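Local coordinates for cell division control protein Cdc48 (Mycobacterium smegmatis, PDB 5E7P) that probably binds and hydrolyses ATP as a Cdc48-type member of the AAA ATPase family, at residues 17-29 with 93-105. Residues are numbered along the deposited sequence; the frame is centred on the assembly and turned at random.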
loop_
_atom_site.group_PDB
_atom_site.type_symbol
_atom_site.label_atom_id
_atom_site.label_comp_id
_atom_site.label_asym_id
_atom_site.label_seq_id
_atom_site.Cartn_x
_atom_site.Cartn_y
_atom_site.Cartn_z
ATOM N N THR A 17 -12.913 -19.694 0.480
ATOM C CA THR A 17 -11.608 -20.205 0.883
ATOM C C THR A 17 -11.629 -20.688 2.332
ATOM O O THR A 17 -12.073 -19.963 3.224
ATOM C CB THR A 17 -10.537 -19.139 0.690
ATOM N N PRO A 18 -11.141 -21.919 2.569
ATOM C CA PRO A 18 -11.101 -22.532 3.901
ATOM C C PRO A 18 -10.289 -21.710 4.902
ATOM O O PRO A 18 -9.177 -21.272 4.598
ATOM C CB PRO A 18 -10.425 -23.886 3.646
ATOM C CG PRO A 18 -9.694 -23.718 2.355
ATOM C CD PRO A 18 -10.545 -22.792 1.545
ATOM N N LEU A 19 -10.853 -21.503 6.087
ATOM C CA LEU A 19 -10.216 -20.680 7.108
ATOM C C LEU A 19 -9.330 -21.518 8.023
ATOM O O LEU A 19 -9.813 -22.150 8.966
ATOM C CB LEU A 19 -11.272 -19.931 7.927
ATOM C CG LEU A 19 -10.758 -18.824 8.850
ATOM C CD1 LEU A 19 -9.902 -17.826 8.076
ATOM C CD2 LEU A 19 -11.917 -18.119 9.540
ATOM N N SER A 20 -8.032 -21.520 7.737
ATOM C CA SER A 20 -7.076 -22.293 8.520
ATOM C C SER A 20 -6.916 -21.710 9.924
ATOM O O SER A 20 -7.104 -20.516 10.130
ATOM C CB SER A 20 -5.724 -22.355 7.809
ATOM O OG SER A 20 -5.179 -21.058 7.650
ATOM N N HIS A 21 -6.571 -22.562 10.885
ATOM C CA HIS A 21 -6.473 -22.142 12.277
ATOM C C HIS A 21 -5.669 -23.142 13.100
ATOM O O HIS A 21 -5.572 -24.317 12.746
ATOM C CB HIS A 21 -7.871 -21.999 12.883
ATOM C CG HIS A 21 -8.638 -23.283 12.920
ATOM N ND1 HIS A 21 -9.341 -23.759 11.835
ATOM C CD2 HIS A 21 -8.791 -24.201 13.903
ATOM C CE1 HIS A 21 -9.903 -24.913 12.151
ATOM N NE2 HIS A 21 -9.585 -25.203 13.401
ATOM N N LEU A 22 -5.098 -22.671 14.203
ATOM C CA LEU A 22 -4.328 -23.527 15.095
ATOM C C LEU A 22 -4.525 -23.109 16.543
ATOM O O LEU A 22 -4.667 -21.923 16.842
ATOM C CB LEU A 22 -2.840 -23.458 14.757
ATOM C CG LEU A 22 -2.368 -24.125 13.467
ATOM C CD1 LEU A 22 -0.939 -23.722 13.169
ATOM C CD2 LEU A 22 -2.491 -25.637 13.593
ATOM N N ARG A 23 -4.543 -24.089 17.439
ATOM C CA ARG A 23 -4.526 -23.801 18.863
ATOM C C ARG A 23 -3.079 -23.798 19.331
ATOM O O ARG A 23 -2.346 -24.757 19.101
ATOM C CB ARG A 23 -5.325 -24.842 19.644
ATOM C CG ARG A 23 -5.454 -24.533 21.128
ATOM C CD ARG A 23 -5.753 -25.788 21.933
ATOM N NE ARG A 23 -6.965 -26.461 21.475
ATOM C CZ ARG A 23 -7.329 -27.685 21.848
ATOM N NH1 ARG A 23 -6.569 -28.378 22.687
ATOM N NH2 ARG A 23 -8.450 -28.217 21.379
ATOM N N LEU A 24 -2.667 -22.714 19.977
ATOM C CA LEU A 24 -1.306 -22.609 20.483
ATOM C C LEU A 24 -1.309 -22.258 21.964
ATOM O O LEU A 24 -2.350 -21.925 22.530
ATOM C CB LEU A 24 -0.519 -21.551 19.705
ATOM C CG LEU A 24 -0.336 -21.761 18.201
ATOM C CD1 LEU A 24 0.475 -20.624 17.610
ATOM C CD2 LEU A 24 0.334 -23.093 17.922
ATOM N N THR A 25 -0.137 -22.341 22.583
ATOM C CA THR A 25 0.034 -21.905 23.962
ATOM C C THR A 25 0.464 -20.442 23.964
ATOM O O THR A 25 1.397 -20.060 23.258
ATOM C CB THR A 25 1.087 -22.753 24.699
ATOM O OG1 THR A 25 0.820 -24.145 24.486
ATOM C CG2 THR A 25 1.064 -22.456 26.192
ATOM N N ALA A 26 -0.225 -19.624 24.752
ATOM C CA ALA A 26 0.054 -18.193 24.791
ATOM C C ALA A 26 0.942 -17.829 25.974
ATOM O O ALA A 26 0.490 -17.826 27.119
ATOM C CB ALA A 26 -1.244 -17.403 24.839
ATOM N N ARG A 27 2.205 -17.523 25.693
ATOM C CA ARG A 27 3.135 -17.102 26.734
ATOM C C ARG A 27 3.329 -15.589 26.725
ATOM O O ARG A 27 3.289 -14.954 25.672
ATOM C CB ARG A 27 4.480 -17.813 26.585
ATOM C CG ARG A 27 4.386 -19.329 26.647
ATOM C CD ARG A 27 5.757 -19.963 26.833
ATOM N NE ARG A 27 6.776 -19.317 26.009
ATOM C CZ ARG A 27 8.024 -19.759 25.879
ATOM N NH1 ARG A 27 8.884 -19.106 25.108
ATOM N NH2 ARG A 27 8.410 -20.855 26.518
ATOM N N LEU A 28 3.538 -15.020 27.908
ATOM C CA LEU A 28 3.703 -13.581 28.057
ATOM C C LEU A 28 5.050 -13.119 27.510
ATOM O O LEU A 28 6.102 -13.579 27.955
ATOM C CB LEU A 28 3.558 -13.185 29.531
ATOM C CG LEU A 28 3.484 -11.703 29.923
ATOM C CD1 LEU A 28 4.864 -11.117 30.190
ATOM C CD2 LEU A 28 2.750 -10.889 28.863
ATOM N N ASN A 29 5.009 -12.208 26.543
ATOM C CA ASN A 29 6.224 -11.610 26.006
ATOM C C ASN A 29 6.865 -10.727 27.068
ATOM O O ASN A 29 6.294 -9.715 27.473
ATOM C CB ASN A 29 5.912 -10.799 24.747
ATOM C CG ASN A 29 7.152 -10.497 23.922
ATOM O OD1 ASN A 29 8.243 -10.314 24.462
ATOM N ND2 ASN A 29 6.989 -10.448 22.604
ATOM N N GLY A 93 -8.784 -12.281 25.755
ATOM C CA GLY A 93 -9.403 -13.014 26.842
ATOM C C GLY A 93 -8.689 -14.323 27.111
ATOM O O GLY A 93 -9.323 -15.360 27.310
ATOM N N VAL A 94 -7.362 -14.272 27.108
ATOM C CA VAL A 94 -6.543 -15.454 27.333
ATOM C C VAL A 94 -5.616 -15.252 28.528
ATOM O O VAL A 94 -4.922 -14.239 28.623
ATOM C CB VAL A 94 -5.690 -15.789 26.092
ATOM C CG1 VAL A 94 -4.912 -17.079 26.309
ATOM C CG2 VAL A 94 -6.568 -15.894 24.858
ATOM N N ARG A 95 -5.612 -16.219 29.441
ATOM C CA ARG A 95 -4.692 -16.199 30.572
ATOM C C ARG A 95 -3.291 -16.577 30.106
ATOM O O ARG A 95 -3.122 -17.136 29.022
ATOM C CB ARG A 95 -5.158 -17.171 31.657
ATOM C CG ARG A 95 -6.473 -16.792 32.313
ATOM C CD ARG A 95 -6.995 -17.910 33.212
ATOM N NE ARG A 95 -7.444 -19.071 32.445
ATOM C CZ ARG A 95 -6.727 -20.177 32.262
ATOM N NH1 ARG A 95 -7.223 -21.178 31.545
ATOM N NH2 ARG A 95 -5.517 -20.286 32.794
ATOM N N GLU A 96 -2.288 -16.272 30.921
ATOM C CA GLU A 96 -0.919 -16.640 30.584
ATOM C C GLU A 96 -0.762 -18.157 30.619
ATOM O O GLU A 96 -1.328 -18.825 31.487
ATOM C CB GLU A 96 0.076 -15.972 31.534
ATOM C CG GLU A 96 1.522 -16.064 31.069
ATOM C CD GLU A 96 2.493 -15.387 32.019
ATOM O OE1 GLU A 96 3.718 -15.525 31.814
ATOM O OE2 GLU A 96 2.032 -14.718 32.969
ATOM N N ASN A 97 -0.008 -18.686 29.660
ATOM C CA ASN A 97 0.212 -20.127 29.515
ATOM C C ASN A 97 -1.059 -20.920 29.208
ATOM O O ASN A 97 -1.089 -22.141 29.362
ATOM C CB ASN A 97 0.929 -20.709 30.739
ATOM C CG ASN A 97 2.282 -20.072 30.977
ATOM O OD1 ASN A 97 2.527 -19.486 32.032
ATOM N ND2 ASN A 97 3.171 -20.182 29.996
ATOM N N ALA A 98 -2.102 -20.222 28.767
ATOM C CA ALA A 98 -3.346 -20.874 28.370
ATOM C C ALA A 98 -3.411 -21.039 26.853
ATOM O O ALA A 98 -2.500 -20.629 26.135
ATOM C CB ALA A 98 -4.546 -20.093 28.877
ATOM N N ALA A 99 -4.493 -21.640 26.371
ATOM C CA ALA A 99 -4.642 -21.909 24.945
ATOM C C ALA A 99 -5.194 -20.702 24.198
ATOM O O ALA A 99 -6.047 -19.980 24.714
ATOM C CB ALA A 99 -5.535 -23.124 24.722
ATOM N N VAL A 100 -4.699 -20.491 22.981
ATOM C CA VAL A 100 -5.204 -19.424 22.122
ATOM C C VAL A 100 -5.421 -19.918 20.689
ATOM O O VAL A 100 -4.596 -20.651 20.139
ATOM C CB VAL A 100 -4.273 -18.184 22.134
ATOM C CG1 VAL A 100 -2.867 -18.550 21.682
ATOM C CG2 VAL A 100 -4.848 -17.071 21.269
ATOM N N LEU A 101 -6.547 -19.534 20.100
ATOM C CA LEU A 101 -6.826 -19.856 18.707
ATOM C C LEU A 101 -6.276 -18.773 17.785
ATOM O O LEU A 101 -6.597 -17.592 17.934
ATOM C CB LEU A 101 -8.327 -20.043 18.479
ATOM C CG LEU A 101 -8.853 -21.481 18.561
ATOM C CD1 LEU A 101 -8.221 -22.341 17.472
ATOM C CD2 LEU A 101 -8.615 -22.087 19.938
ATOM N N VAL A 102 -5.435 -19.183 16.842
ATOM C CA VAL A 102 -4.831 -18.260 15.892
ATOM C C VAL A 102 -5.312 -18.589 14.483
ATOM O O VAL A 102 -5.373 -19.756 14.101
ATOM C CB VAL A 102 -3.295 -18.343 15.936
ATOM C CG1 VAL A 102 -2.674 -17.190 15.160
ATOM C CG2 VAL A 102 -2.811 -18.338 17.374
ATOM N N SER A 103 -5.654 -17.560 13.716
ATOM C CA SER A 103 -6.127 -17.752 12.351
ATOM C C SER A 103 -6.002 -16.458 11.559
ATOM O O SER A 103 -6.096 -15.370 12.128
ATOM C CB SER A 103 -7.586 -18.209 12.353
ATOM O OG SER A 103 -8.437 -17.183 12.829
ATOM N N PRO A 104 -5.784 -16.573 10.239
ATOM C CA PRO A 104 -5.749 -15.388 9.380
ATOM C C PRO A 104 -7.058 -14.616 9.458
ATOM O O PRO A 104 -8.126 -15.217 9.572
ATOM C CB PRO A 104 -5.560 -15.976 7.974
ATOM C CG PRO A 104 -5.930 -17.421 8.092
ATOM C CD PRO A 104 -5.542 -17.809 9.478
ATOM N N VAL A 105 -6.972 -13.292 9.411
ATOM C CA VAL A 105 -8.159 -12.456 9.473
ATOM C C VAL A 105 -8.135 -11.432 8.347
ATOM O O VAL A 105 -7.079 -10.914 7.989
ATOM C CB VAL A 105 -8.288 -11.750 10.846
ATOM C CG1 VAL A 105 -7.137 -10.773 11.068
ATOM C CG2 VAL A 105 -9.634 -11.043 10.973
HETATM O O HOH W 1 4.241 -17.554 29.953
#
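Leu22 and Leu24 pair with Val102 and Val100, joining strands 22-28 and 98-104 as antiparallel neighbours in the sheet of the Cdc48-type N-terminal domain. At each of these two hydrogen-bonded pairs the backbones exchange two bonds, among them Val102 N to Leu22 O and Leu24 N to Val100 O, both 2.8 Å and nearly straight. Between them, CA-H...O contacts such as Arg23 CA to Val100 O add to the ladder.

The packing is tight on the face that carries Leu22, Leu24, Ala26, Val100 and Val102. Leu24 CD1 lies 4.0 Å from Val102 CG2, the two side chains crossing at a slant. Val100 turns CG1 between its own backbone N and carbonyl carbon (chi1 58°), which sets that methyl 3.7 Å from Ala26 CB; Val94 CG1 reaches the same CB. Helix 44-50 packs over Leu22, Leu24 and Val102, while strand 57-61, the neighbour of 98-104 in the sheet, meets Val100 and Val102 from its flank.

The other face is looser and more open to solvent: the aliphatic stem of Arg23 lays CG 3.9 Å from Ala99 CB, and Leu101 CD1 approaches the His21 ring obliquely. Beyond the ladder, the type II turn from Arg95 to Ala98 brings Asn97 N onto Ala26 O at 2.7 Å, a more bent bond (138°). There the extended Glu96 side chain runs beside Leu28 CB, and a water donates to Glu96 OE1 (2.8 Å) while accepting weak bonds from Leu28 N and Asn97 ND2.

Paired backbone bonds and a buried aliphatic layer thus hold the strands together, whereas at the turn the bent backbone bond is joined by side-chain contacts and a single, mostly weakly bound water.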